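Local structure of Endonuclease/exonuclease/phosphatase (Beutenbergia cavernae DSM 12333, 4RUW) at residues V58-I63 against V93-H98; A233-I238 against R294-F299. The protein belongs to the endonuclease/exonuclease/phosphatase family of DNase I-like proteins and binds a zinc ion, its specific function being unassigned. All blocks are in the same frame, centred on the assembly; numbering follows the deposited sequence.

In the fold
Contacts 1 and 2 belong to the two facing mixed sheets of the DNase I-like sandwich, with centres 11 Å apart. Contact 1 joins the parallel strands 55-62 and 91-98 in one sheet; contact 2 pairs the end of strand 230-233 and the loop after it with strand 296-300 in the other. They meet between the sheets: Asp235 N lies 2.9 Å from Asn95 OD1, and Asp235 OD2 lies 3.0 Å from Asn62 ND2, both probable hydrogen bonds, while Thr60 OG1 packs on the CA of Gly234. The zinc ion sits beyond the far end of segment 93-98, on His98, and is completed by Asp100, His107 and His137.

Contact 1 of 2, residues V58-I63 against V93-H98; sequences VMTWNI and VLNEVH. With ZN (zinc ion), chain B.
Trp61 is held to the neighbouring parallel strand through both its backbone N and its O: the N donates to Val93 O (2.9 Å) and the O accepts from Asn95 N. Val93 N to Met59 O and Ile63 N to Asn95 O extend the ladder on either side of Trp61, within a beta-alpha-beta unit whose helix 77-87 covers the face bearing Trp61 and Ile63.

Ile63 fills the corner where the partner chain turns at Glu96. Its CB comes near Asn95 O; CG2 branches back to Leu94 CD2 (3.8 Å) and also rests on one face of the Trp61 ring, offset toward the rim. The other branch starts at CG1, set between backbone N and carbonyl carbon (chi1 68°), which brings it 3.5 Å from Glu96 O. From there CD1 reaches past the corner to Val97 CG2 (3.8 Å).

The Thr60, Asn62 and Asn95 side chains share the opposite face. Asn62 and Asn95 cross with amide planes 86° apart; Asn95 CB packs against CA and CB of Asn62, with no bond between the two amides. Their polar ends go to other partners, Asn62 ND2 to Asp235 and Asn95 ND2 to Asn149. Asn62 OD1 accepts from His64 N. A water bridges Thr60 OG1 (2.8 Å) and Asn95 OD1, donating to the asparagine, whose oxygen also takes Asp235 N.

At the far end His98 ND1 binds the zinc ion at 2.0 Å, joined by Asp100, His107 and His137. The chemistry thus divides by face: hydrocarbon packing under the helix, and on the other side buried amides whose turn is fixed by bonds from both ends, consistent with a role in positioning Asp235, held at its backbone N by Asn95 and at its carboxylate by Asn62.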
loop_
_atom_site.group_PDB
_atom_site.type_symbol
_atom_site.label_atom_id
_atom_site.label_comp_id
_atom_site.label_asym_id
_atom_site.label_seq_id
_atom_site.Cartn_x
_atom_site.Cartn_y
_atom_site.Cartn_z
ATOM N N VAL A 58 -4.705 -2.825 -10.568
ATOM C CA VAL A 58 -5.302 -2.519 -9.278
ATOM C C VAL A 58 -5.137 -1.040 -9.018
ATOM O O VAL A 58 -4.026 -0.504 -9.114
ATOM C CB VAL A 58 -4.600 -3.295 -8.142
ATOM C CG1 VAL A 58 -5.168 -2.896 -6.776
ATOM C CG2 VAL A 58 -4.732 -4.782 -8.374
HETATM N N MSE A 59 -6.240 -0.389 -8.682
HETATM C CA MSE A 59 -6.224 1.027 -8.380
HETATM C C MSE A 59 -6.673 1.256 -6.949
HETATM O O MSE A 59 -7.545 0.544 -6.446
HETATM C CB MSE A 59 -7.163 1.738 -9.346
HETATM C CG MSE A 59 -7.310 3.245 -9.124
HETATM SE SE MSE A 59 -8.402 4.112 -10.468
HETATM C CE MSE A 59 -8.007 5.958 -9.971
ATOM N N THR A 60 -6.068 2.237 -6.286
ATOM C CA THR A 60 -6.582 2.700 -5.003
ATOM C C THR A 60 -6.736 4.216 -5.026
ATOM O O THR A 60 -5.913 4.918 -5.621
ATOM C CB THR A 60 -5.698 2.245 -3.800
ATOM O OG1 THR A 60 -6.368 2.536 -2.567
ATOM C CG2 THR A 60 -4.344 2.924 -3.804
ATOM N N TRP A 61 -7.780 4.721 -4.378
ATOM C CA TRP A 61 -8.033 6.150 -4.404
ATOM C C TRP A 61 -8.850 6.599 -3.211
ATOM O O TRP A 61 -9.950 6.100 -2.978
ATOM C CB TRP A 61 -8.799 6.515 -5.678
ATOM C CG TRP A 61 -8.757 7.957 -6.085
ATOM C CD1 TRP A 61 -7.997 8.964 -5.544
ATOM C CD2 TRP A 61 -9.514 8.557 -7.147
ATOM N NE1 TRP A 61 -8.242 10.149 -6.211
ATOM C CE2 TRP A 61 -9.166 9.920 -7.200
ATOM C CE3 TRP A 61 -10.454 8.070 -8.064
ATOM C CZ2 TRP A 61 -9.718 10.797 -8.133
ATOM C CZ3 TRP A 61 -11.000 8.936 -8.982
ATOM C CH2 TRP A 61 -10.634 10.287 -9.009
ATOM N N ASN A 62 -8.328 7.577 -2.480
ATOM C CA ASN A 62 -9.105 8.279 -1.474
ATOM C C ASN A 62 -9.842 9.388 -2.214
ATOM O O ASN A 62 -9.215 10.325 -2.713
ATOM C CB ASN A 62 -8.173 8.840 -0.404
ATOM C CG ASN A 62 -8.908 9.617 0.673
ATOM O OD1 ASN A 62 -9.940 10.237 0.422
ATOM N ND2 ASN A 62 -8.366 9.594 1.890
ATOM N N ILE A 63 -11.161 9.254 -2.323
ATOM C CA ILE A 63 -11.937 10.136 -3.185
ATOM C C ILE A 63 -12.505 11.365 -2.484
ATOM O O ILE A 63 -13.211 12.153 -3.119
ATOM C CB ILE A 63 -13.088 9.388 -3.909
ATOM C CG1 ILE A 63 -14.183 8.935 -2.926
ATOM C CG2 ILE A 63 -12.532 8.233 -4.727
ATOM C CD1 ILE A 63 -15.494 8.552 -3.607
ATOM N N VAL A 93 -10.006 0.038 -5.140
ATOM C CA VAL A 93 -10.251 0.274 -3.731
ATOM C C VAL A 93 -10.465 1.772 -3.560
ATOM O O VAL A 93 -9.651 2.573 -4.031
ATOM C CB VAL A 93 -9.042 -0.189 -2.893
ATOM C CG1 VAL A 93 -9.121 0.377 -1.480
ATOM C CG2 VAL A 93 -8.946 -1.719 -2.904
ATOM N N LEU A 94 -11.570 2.148 -2.921
ATOM C CA LEU A 94 -11.880 3.548 -2.659
ATOM C C LEU A 94 -11.972 3.806 -1.161
ATOM O O LEU A 94 -12.572 3.020 -0.419
ATOM C CB LEU A 94 -13.201 3.938 -3.310
ATOM C CG LEU A 94 -13.294 3.715 -4.818
ATOM C CD1 LEU A 94 -14.696 4.051 -5.328
ATOM C CD2 LEU A 94 -12.237 4.510 -5.570
ATOM N N ASN A 95 -11.364 4.905 -0.721
ATOM C CA ASN A 95 -11.513 5.392 0.648
ATOM C C ASN A 95 -12.369 6.653 0.661
ATOM O O ASN A 95 -12.450 7.364 -0.360
ATOM C CB ASN A 95 -10.153 5.733 1.279
ATOM C CG ASN A 95 -9.146 4.588 1.218
ATOM O OD1 ASN A 95 -7.985 4.810 0.893
ATOM N ND2 ASN A 95 -9.569 3.380 1.574
ATOM N N GLU A 96 -12.986 6.939 1.803
ATOM C CA GLU A 96 -13.796 8.141 1.995
ATOM C C GLU A 96 -15.017 8.166 1.080
ATOM O O GLU A 96 -15.281 9.148 0.386
ATOM C CB GLU A 96 -12.955 9.407 1.838
ATOM C CG GLU A 96 -11.937 9.596 2.946
ATOM C CD GLU A 96 -12.593 9.743 4.306
ATOM O OE1 GLU A 96 -13.339 10.725 4.501
ATOM O OE2 GLU A 96 -12.372 8.871 5.175
ATOM N N VAL A 97 -15.768 7.071 1.107
ATOM C CA VAL A 97 -17.024 6.968 0.402
ATOM C C VAL A 97 -18.125 6.971 1.458
ATOM O O VAL A 97 -18.124 6.124 2.355
ATOM C CB VAL A 97 -17.099 5.656 -0.428
ATOM C CG1 VAL A 97 -18.380 5.630 -1.247
ATOM C CG2 VAL A 97 -15.874 5.488 -1.319
ATOM N N HIS A 98 -19.040 7.936 1.378
ATOM C CA HIS A 98 -20.100 8.040 2.379
ATOM C C HIS A 98 -21.388 7.374 1.933
ATOM O O HIS A 98 -21.699 7.296 0.741
ATOM C CB HIS A 98 -20.391 9.494 2.771
ATOM C CG HIS A 98 -19.408 10.051 3.757
ATOM N ND1 HIS A 98 -19.682 11.183 4.504
ATOM C CD2 HIS A 98 -18.174 9.629 4.108
ATOM C CE1 HIS A 98 -18.629 11.421 5.287
ATOM N NE2 HIS A 98 -17.714 10.506 5.063
HETATM ZN ZN ZN B . -21.300 12.324 4.338
HETATM O O HOH W 1 -6.233 5.056 -1.367
#

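Contact 2 of 2, residues A233-I238 against R294-F299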
loop_
_atom_site.group_PDB
_atom_site.type_symbol
_atom_site.label_atom_id
_atom_site.label_comp_id
_atom_site.label_asym_id
_atom_site.label_seq_id
_atom_site.Cartn_x
_atom_site.Cartn_y
_atom_site.Cartn_z
ATOM N N ALA A 233 -4.430 -2.514 -0.057
ATOM C CA ALA A 233 -4.433 -1.200 -0.656
ATOM C C ALA A 233 -5.211 -0.212 0.177
ATOM O O ALA A 233 -6.190 -0.555 0.832
ATOM C CB ALA A 233 -4.998 -1.254 -2.072
ATOM N N GLY A 234 -4.774 1.038 0.111
ATOM C CA GLY A 234 -5.516 2.141 0.676
ATOM C C GLY A 234 -4.634 3.240 1.203
ATOM O O GLY A 234 -3.411 3.244 1.018
ATOM N N ASP A 235 -5.282 4.183 1.867
ATOM C CA ASP A 235 -4.624 5.324 2.469
ATOM C C ASP A 235 -4.130 4.898 3.848
ATOM O O ASP A 235 -4.876 4.910 4.829
ATOM C CB ASP A 235 -5.644 6.460 2.566
ATOM C CG ASP A 235 -5.073 7.737 3.152
ATOM O OD1 ASP A 235 -3.904 7.754 3.599
ATOM O OD2 ASP A 235 -5.830 8.742 3.173
ATOM N N LEU A 236 -2.868 4.492 3.913
ATOM C CA LEU A 236 -2.305 4.053 5.179
ATOM C C LEU A 236 -1.880 5.224 6.055
ATOM O O LEU A 236 -1.582 5.038 7.234
ATOM C CB LEU A 236 -1.140 3.091 4.962
ATOM C CG LEU A 236 -1.479 1.838 4.150
ATOM C CD1 LEU A 236 -0.281 0.913 4.089
ATOM C CD2 LEU A 236 -2.711 1.115 4.705
ATOM N N ASN A 237 -1.845 6.427 5.474
ATOM C CA ASN A 237 -1.565 7.635 6.251
ATOM C C ASN A 237 -0.185 7.642 6.905
ATOM O O ASN A 237 0.036 8.336 7.901
ATOM C CB ASN A 237 -2.657 7.882 7.303
ATOM C CG ASN A 237 -3.678 8.899 6.855
ATOM O OD1 ASN A 237 -3.332 9.919 6.255
ATOM N ND2 ASN A 237 -4.948 8.639 7.152
ATOM N N ILE A 238 0.735 6.861 6.344
ATOM C CA ILE A 238 2.113 6.839 6.810
ATOM C C ILE A 238 3.041 7.027 5.627
ATOM O O ILE A 238 2.769 6.519 4.539
ATOM C CB ILE A 238 2.459 5.512 7.558
ATOM C CG1 ILE A 238 2.296 4.287 6.644
ATOM C CG2 ILE A 238 1.624 5.389 8.817
ATOM C CD1 ILE A 238 2.763 2.983 7.292
ATOM N N ARG A 294 3.789 10.351 0.010
ATOM C CA ARG A 294 3.184 9.196 -0.635
ATOM C C ARG A 294 2.622 8.349 0.494
ATOM O O ARG A 294 3.384 7.740 1.255
ATOM C CB ARG A 294 4.238 8.424 -1.431
ATOM C CG ARG A 294 3.688 7.228 -2.196
ATOM C CD ARG A 294 4.740 6.605 -3.088
ATOM N NE ARG A 294 5.786 5.922 -2.327
ATOM C CZ ARG A 294 5.796 4.613 -2.080
ATOM N NH1 ARG A 294 4.810 3.833 -2.519
ATOM N NH2 ARG A 294 6.799 4.074 -1.392
ATOM N N ILE A 295 1.296 8.341 0.624
ATOM C CA ILE A 295 0.647 7.716 1.775
ATOM C C ILE A 295 -0.472 6.764 1.365
ATOM O O ILE A 295 -1.114 6.156 2.234
ATOM C CB ILE A 295 0.121 8.776 2.788
ATOM C CG1 ILE A 295 -0.913 9.697 2.134
ATOM C CG2 ILE A 295 1.275 9.578 3.400
ATOM C CD1 ILE A 295 -1.599 10.624 3.122
ATOM N N ASP A 296 -0.707 6.643 0.061
ATOM C CA ASP A 296 -1.660 5.690 -0.502
ATOM C C ASP A 296 -0.824 4.624 -1.195
ATOM O O ASP A 296 0.067 4.957 -1.968
ATOM C CB ASP A 296 -2.547 6.377 -1.531
ATOM C CG ASP A 296 -3.442 7.454 -0.927
ATOM O OD1 ASP A 296 -3.002 8.617 -0.777
ATOM O OD2 ASP A 296 -4.619 7.149 -0.635
ATOM N N TYR A 297 -1.099 3.353 -0.896
ATOM C CA TYR A 297 -0.231 2.266 -1.312
ATOM C C TYR A 297 -1.007 1.115 -1.935
ATOM O O TYR A 297 -2.180 0.884 -1.612
ATOM C CB TYR A 297 0.492 1.680 -0.096
ATOM C CG TYR A 297 1.446 2.593 0.632
ATOM C CD1 TYR A 297 2.807 2.566 0.359
ATOM C CD2 TYR A 297 0.997 3.444 1.629
ATOM C CE1 TYR A 297 3.691 3.370 1.042
ATOM C CE2 TYR A 297 1.875 4.251 2.323
ATOM C CZ TYR A 297 3.223 4.214 2.021
ATOM O OH TYR A 297 4.120 4.993 2.709
ATOM N N VAL A 298 -0.313 0.352 -2.776
ATOM C CA VAL A 298 -0.737 -0.988 -3.156
ATOM C C VAL A 298 0.400 -1.935 -2.809
ATOM O O VAL A 298 1.486 -1.839 -3.388
ATOM C CB VAL A 298 -1.088 -1.083 -4.663
ATOM C CG1 VAL A 298 -1.464 -2.517 -5.016
ATOM C CG2 VAL A 298 -2.207 -0.116 -5.001
ATOM N N PHE A 299 0.157 -2.819 -1.848
ATOM C CA PHE A 299 1.103 -3.865 -1.478
ATOM C C PHE A 299 0.641 -5.186 -2.076
ATOM O O PHE A 299 -0.564 -5.445 -2.152
ATOM C CB PHE A 299 1.193 -4.000 0.047
ATOM C CG PHE A 299 1.993 -2.911 0.707
ATOM C CD1 PHE A 299 3.373 -3.038 0.836
ATOM C CD2 PHE A 299 1.382 -1.768 1.204
ATOM C CE1 PHE A 299 4.132 -2.052 1.436
ATOM C CE2 PHE A 299 2.145 -0.770 1.808
ATOM C CZ PHE A 299 3.519 -0.914 1.913
#
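Tyr297 reaches across to the loop with one edge of its ring and its OH, which donates to Ile238 O at 2.7 Å, the carbonyl oxygen lying at the ring edge and in the ring plane. With CG beside its own backbone N (chi1 -64°), the ring is laid along the loop, where Leu236 CD1 approaches CD2 of the tyrosine to 3.8 Å. The same methyl touches Phe299 CE2 (3.7 Å), so one leucine tip is shared by two aromatic rings. Helix 251-260 adds Gln255 beside Tyr297 and Ile258 beside Phe299. On the backbone, Gly234 and Tyr297 form an antiparallel hydrogen-bonded pair, Gly234 N to Tyr297 O and Tyr297 N to Gly234 O (3.0 Å). The phi and psi of Gly234, 147° and -172°, would press a CB against the preceding carbonyl.

Past this pair the backbone grip slackens. Ile295 O receives only weak bonds, from Leu236 N and Asn237 N, and Ile295 is partly exposed, though its side chain still packs well: CG2 meets Ile238 O (3.6 Å), and CD1 lies beside Asn237 OD1 (3.6 Å) and Asp235 OD1. Asp235 and Asp296 cross here with their OD2 atoms 4.3 Å apart. The proximity of two carboxylates is presumably eased by their donors: Asn62 holds Asp235 OD2, while Thr278 and His321 hold Asp296 OD1.

Ala233 and Val298, further along, turn onto Thr60 of the facing sheet. An Asp-Leu-Asn run leaving a central strand, with asparagines and histidines gathered about its aspartate, is a signature of the DNase I-like alpha/beta sandwich.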